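Local coordinates for beta-lactamase (Sebaldella termitidis, PDB 6N1N), which probably hydrolyses the beta-lactam ring of beta-lactam antibiotics to a substituted beta-amino acid, as a class D serine beta-lactamase, at residues S43-L48 and A217-N222. Sequence-based numbering, arbitrary orientation. Where two conformers were deposited one is given.
Sequences SKIRRL and AVRIIN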
ATOM      1  N   SER A  43      -5.056   3.891 -14.169  0.50 11.03           N
ATOM      2  CA  SER A  43      -3.837   3.369 -13.566  0.50 11.14           C
ATOM      3  C   SER A  43      -2.677   4.356 -13.625  0.50 10.67           C
ATOM      4  O   SER A  43      -1.674   4.147 -12.924  0.50 11.40           O
ATOM      5  CB  SER A  43      -3.447   2.063 -14.272  0.50 14.90           C
ATOM      6  OG  SER A  43      -4.528   1.139 -14.226  0.50 14.95           O
ATOM      7  N   LYS A  44      -2.787   5.411 -14.438  1.00 13.50           N
ATOM      8  CA  LYS A  44      -1.744   6.428 -14.572  1.00 17.28           C
ATOM      9  C   LYS A  44      -1.997   7.653 -13.693  1.00 13.30           C
ATOM     10  O   LYS A  44      -1.140   8.543 -13.622  1.00 11.59           O
ATOM     11  CB  LYS A  44      -1.632   6.940 -16.022  1.00 18.23           C
ATOM     12  CG  LYS A  44      -1.907   5.931 -17.126  1.00 33.22           C
ATOM     13  CD  LYS A  44      -0.783   4.964 -17.364  1.00 49.27           C
ATOM     14  CE  LYS A  44      -1.198   3.991 -18.470  1.00 60.71           C
ATOM     15  NZ  LYS A  44      -0.165   2.989 -18.822  1.00 60.64           N
ATOM     16  N   ILE A  45      -3.137   7.732 -13.047  1.00 10.71           N
ATOM     17  CA  ILE A  45      -3.525   8.921 -12.291  1.00  9.61           C
ATOM     18  C   ILE A  45      -3.000   8.844 -10.860  1.00 12.16           C
ATOM     19  O   ILE A  45      -3.274   7.883 -10.129  1.00 12.29           O
ATOM     20  CB  ILE A  45      -5.053   9.085 -12.318  1.00 11.55           C
ATOM     21  CG1 ILE A  45      -5.541   9.310 -13.763  1.00 13.04           C
ATOM     22  CG2 ILE A  45      -5.482  10.231 -11.443  1.00 12.04           C
ATOM     23  CD1 ILE A  45      -7.043   9.262 -13.905  1.00 20.63           C
ATOM     24  N   ARG A  46      -2.276   9.895 -10.444  1.00  8.80           N
ATOM     25  CA  ARG A  46      -1.706   9.942  -9.104  1.00  6.04           C
ATOM     26  C   ARG A  46      -2.712  10.469  -8.092  1.00  9.15           C
ATOM     27  O   ARG A  46      -3.443  11.429  -8.365  1.00 11.93           O
ATOM     28  CB  ARG A  46      -0.471  10.839  -9.083  1.00  9.65           C
ATOM     29  CG  ARG A  46       0.716  10.266  -9.840  1.00 12.09           C
ATOM     30  CD  ARG A  46       1.898  11.203  -9.788  1.00 13.51           C
ATOM     31  NE  ARG A  46       3.114  10.634 -10.359  1.00 12.87           N
ATOM     32  CZ  ARG A  46       4.109  11.344 -10.870  1.00 12.90           C
ATOM     33  NH1 ARG A  46       4.064  12.677 -10.910  1.00 12.92           N
ATOM     34  NH2 ARG A  46       5.167  10.723 -11.346  1.00 15.16           N
ATOM     35  N   ARG A  47      -2.731   9.837  -6.905  1.00  8.54           N
ATOM     36  CA  ARG A  47      -3.502  10.320  -5.763  1.00  8.02           C
ATOM     37  C   ARG A  47      -2.682  10.098  -4.498  1.00  7.31           C
ATOM     38  O   ARG A  47      -1.716   9.331  -4.500  1.00  9.99           O
ATOM     39  CB  ARG A  47      -4.860   9.633  -5.644  1.00 10.38           C
ATOM     40  CG  ARG A  47      -5.741   9.882  -6.863  1.00 13.55           C
ATOM     41  CD  ARG A  47      -7.136   9.526  -6.586  1.00 30.21           C
ATOM     42  NE  ARG A  47      -8.054   9.799  -7.691  1.00 30.73           N
ATOM     43  CZ  ARG A  47      -8.801  10.894  -7.814  1.00 31.21           C
ATOM     44  NH1 ARG A  47      -8.738  11.875  -6.922  1.00 25.63           N
ATOM     45  NH2 ARG A  47      -9.631  11.006  -8.842  1.00 37.31           N
ATOM     46  N   LEU A  48      -3.089  10.749  -3.389  1.00  7.31           N
ATOM     47  CA  LEU A  48      -2.352  10.598  -2.142  1.00  7.68           C
ATOM     48  C   LEU A  48      -2.282   9.119  -1.755  1.00  7.42           C
ATOM     49  O   LEU A  48      -3.239   8.365  -1.985  1.00  9.80           O
ATOM     50  CB  LEU A  48      -2.975  11.410  -0.994  1.00  7.78           C
ATOM     51  CG  LEU A  48      -4.156  10.856  -0.174  1.00 13.65           C
ATOM     52  CD1 LEU A  48      -4.383  11.785   1.037  1.00 22.75           C
ATOM     53  CD2 LEU A  48      -5.386  10.769  -1.015  1.00 16.14           C
ATOM     54  N   ALA A 217      -2.735  -3.223  -7.366  1.00  8.13           N
ATOM     55  CA  ALA A 217      -3.095  -1.937  -6.791  1.00  7.51           C
ATOM     56  C   ALA A 217      -4.558  -1.709  -7.138  1.00  7.71           C
ATOM     57  O   ALA A 217      -4.906  -1.521  -8.300  1.00  9.21           O
ATOM     58  CB  ALA A 217      -2.214  -0.798  -7.317  1.00  7.74           C
ATOM     59  N   VAL A 218      -5.399  -1.817  -6.127  1.00  9.01           N
ATOM     60  CA  VAL A 218      -6.817  -1.538  -6.228  1.00 10.29           C
ATOM     61  C   VAL A 218      -7.023  -0.143  -5.669  1.00  8.32           C
ATOM     62  O   VAL A 218      -6.486   0.201  -4.609  1.00 11.91           O
ATOM     63  CB  VAL A 218      -7.634  -2.577  -5.439  1.00 11.06           C
ATOM     64  CG1 VAL A 218      -9.075  -2.103  -5.254  1.00 16.03           C
ATOM     65  CG2 VAL A 218      -7.597  -3.906  -6.112  1.00 15.70           C
ATOM     66  N   ARG A 219      -7.753   0.686  -6.392  1.00 11.08           N
ATOM     67  CA  ARG A 219      -8.014   2.028  -5.899  1.00 11.67           C
ATOM     68  C   ARG A 219      -9.437   2.401  -6.261  1.00 13.81           C
ATOM     69  O   ARG A 219      -9.755   2.664  -7.432  1.00 14.62           O
ATOM     70  CB  ARG A 219      -7.022   3.044  -6.436  1.00  9.42           C
ATOM     71  CG  ARG A 219      -7.175   4.362  -5.721  1.00 17.19           C
ATOM     72  CD  ARG A 219      -6.217   5.409  -6.210  1.00 16.62           C
ATOM     73  NE  ARG A 219      -6.349   5.704  -7.633  1.00 13.03           N
ATOM     74  CZ  ARG A 219      -5.436   6.369  -8.340  1.00 18.87           C
ATOM     75  NH1 ARG A 219      -4.303   6.821  -7.772  1.00 14.60           N
ATOM     76  NH2 ARG A 219      -5.655   6.569  -9.631  1.00 17.63           N
ATOM     77  N   ILE A 220     -10.260   2.465  -5.238  1.00 14.70           N
ATOM     78  CA  ILE A 220     -11.671   2.762  -5.350  1.00  9.93           C
ATOM     79  C   ILE A 220     -11.858   4.256  -5.215  1.00 11.57           C
ATOM     80  O   ILE A 220     -11.271   4.889  -4.323  1.00 13.95           O
ATOM     81  CB  ILE A 220     -12.454   2.018  -4.254  1.00 11.38           C
ATOM     82  CG1 ILE A 220     -12.318   0.510  -4.485  1.00 14.07           C
ATOM     83  CG2 ILE A 220     -13.910   2.474  -4.189  1.00 18.59           C
ATOM     84  CD1 ILE A 220     -12.735  -0.306  -3.294  1.00 19.52           C
ATOM     85  N   ILE A 221     -12.668   4.821  -6.103  1.00 13.49           N
ATOM     86  CA  ILE A 221     -13.104   6.203  -6.006  1.00 13.38           C
ATOM     87  C   ILE A 221     -14.582   6.169  -5.661  1.00 17.71           C
ATOM     88  O   ILE A 221     -15.366   5.500  -6.337  1.00 16.44           O
ATOM     89  CB  ILE A 221     -12.870   6.981  -7.311  1.00 14.62           C
ATOM     90  CG1 ILE A 221     -11.417   6.868  -7.759  1.00 20.74           C
ATOM     91  CG2 ILE A 221     -13.315   8.435  -7.140  1.00 19.35           C
ATOM     92  CD1 ILE A 221     -10.419   7.419  -6.765  1.00 23.12           C
ATOM     93  N   ASN A 222     -14.951   6.860  -4.600  1.00 17.59           N
ATOM     94  CA  ASN A 222     -16.314   6.825  -4.116  1.00 17.27           C
ATOM     95  C   ASN A 222     -16.723   8.236  -3.756  1.00 18.41           C
ATOM     96  O   ASN A 222     -16.063   8.882  -2.938  1.00 16.80           O
ATOM     97  CB  ASN A 222     -16.439   5.918  -2.902  1.00 16.80           C
ATOM     98  CG  ASN A 222     -17.782   6.013  -2.272  1.00 19.28           C
ATOM     99  OD1 ASN A 222     -18.815   5.940  -2.965  1.00 19.02           O
ATOM    100  ND2 ASN A 222     -17.804   6.194  -0.959  1.00 19.04           N
TER
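The carbonyl oxygen of Ile-45 is held in a fork by Arg-219: NH1 and NH2 each donate to Ile-45 O at 2.8 Å. The oxygen lies in the guanidinium plane, and sharing it bends both bonds, to N-H...O angles near 142°. Both nitrogens approach from the same face of the carbonyl plane. Arginine suits this place because it is long enough to rise from strand 212-222 to the loop between strand 34-37 and helix 56-63, and its end offers two N-H groups side by side; a bend at chi3 (59°) turns that end toward the loop.

Arg-47 leans over the gripping group. Its CG rests on one face of the Arg-219 guanidinium, 3.5 Å from NH1, so aliphatic carbon rather than charge meets the flat cation. The two guanidinium planes stand nearly perpendicular, at 86°, with Arg-47 NE 4.4 Å from Arg-219 NE. Farther out, Ile-221 CD1 lies over a face of the Arg-47 guanidinium, 3.5 Å from NE, so a methyl packs on the poorly hydrated face of that cation. Salt bridges to Glu-195 and Glu-198 hold the end of Arg-47.

The contact thus ties the loop leading to helix 56-63 to the mixed sheet of this transpeptidase-type domain, away from the predicted acylation site. The closeness of two like charges is probably eased by the glutamates on Arg-47 and, more weakly, by the carbonyl dipole facing Arg-219.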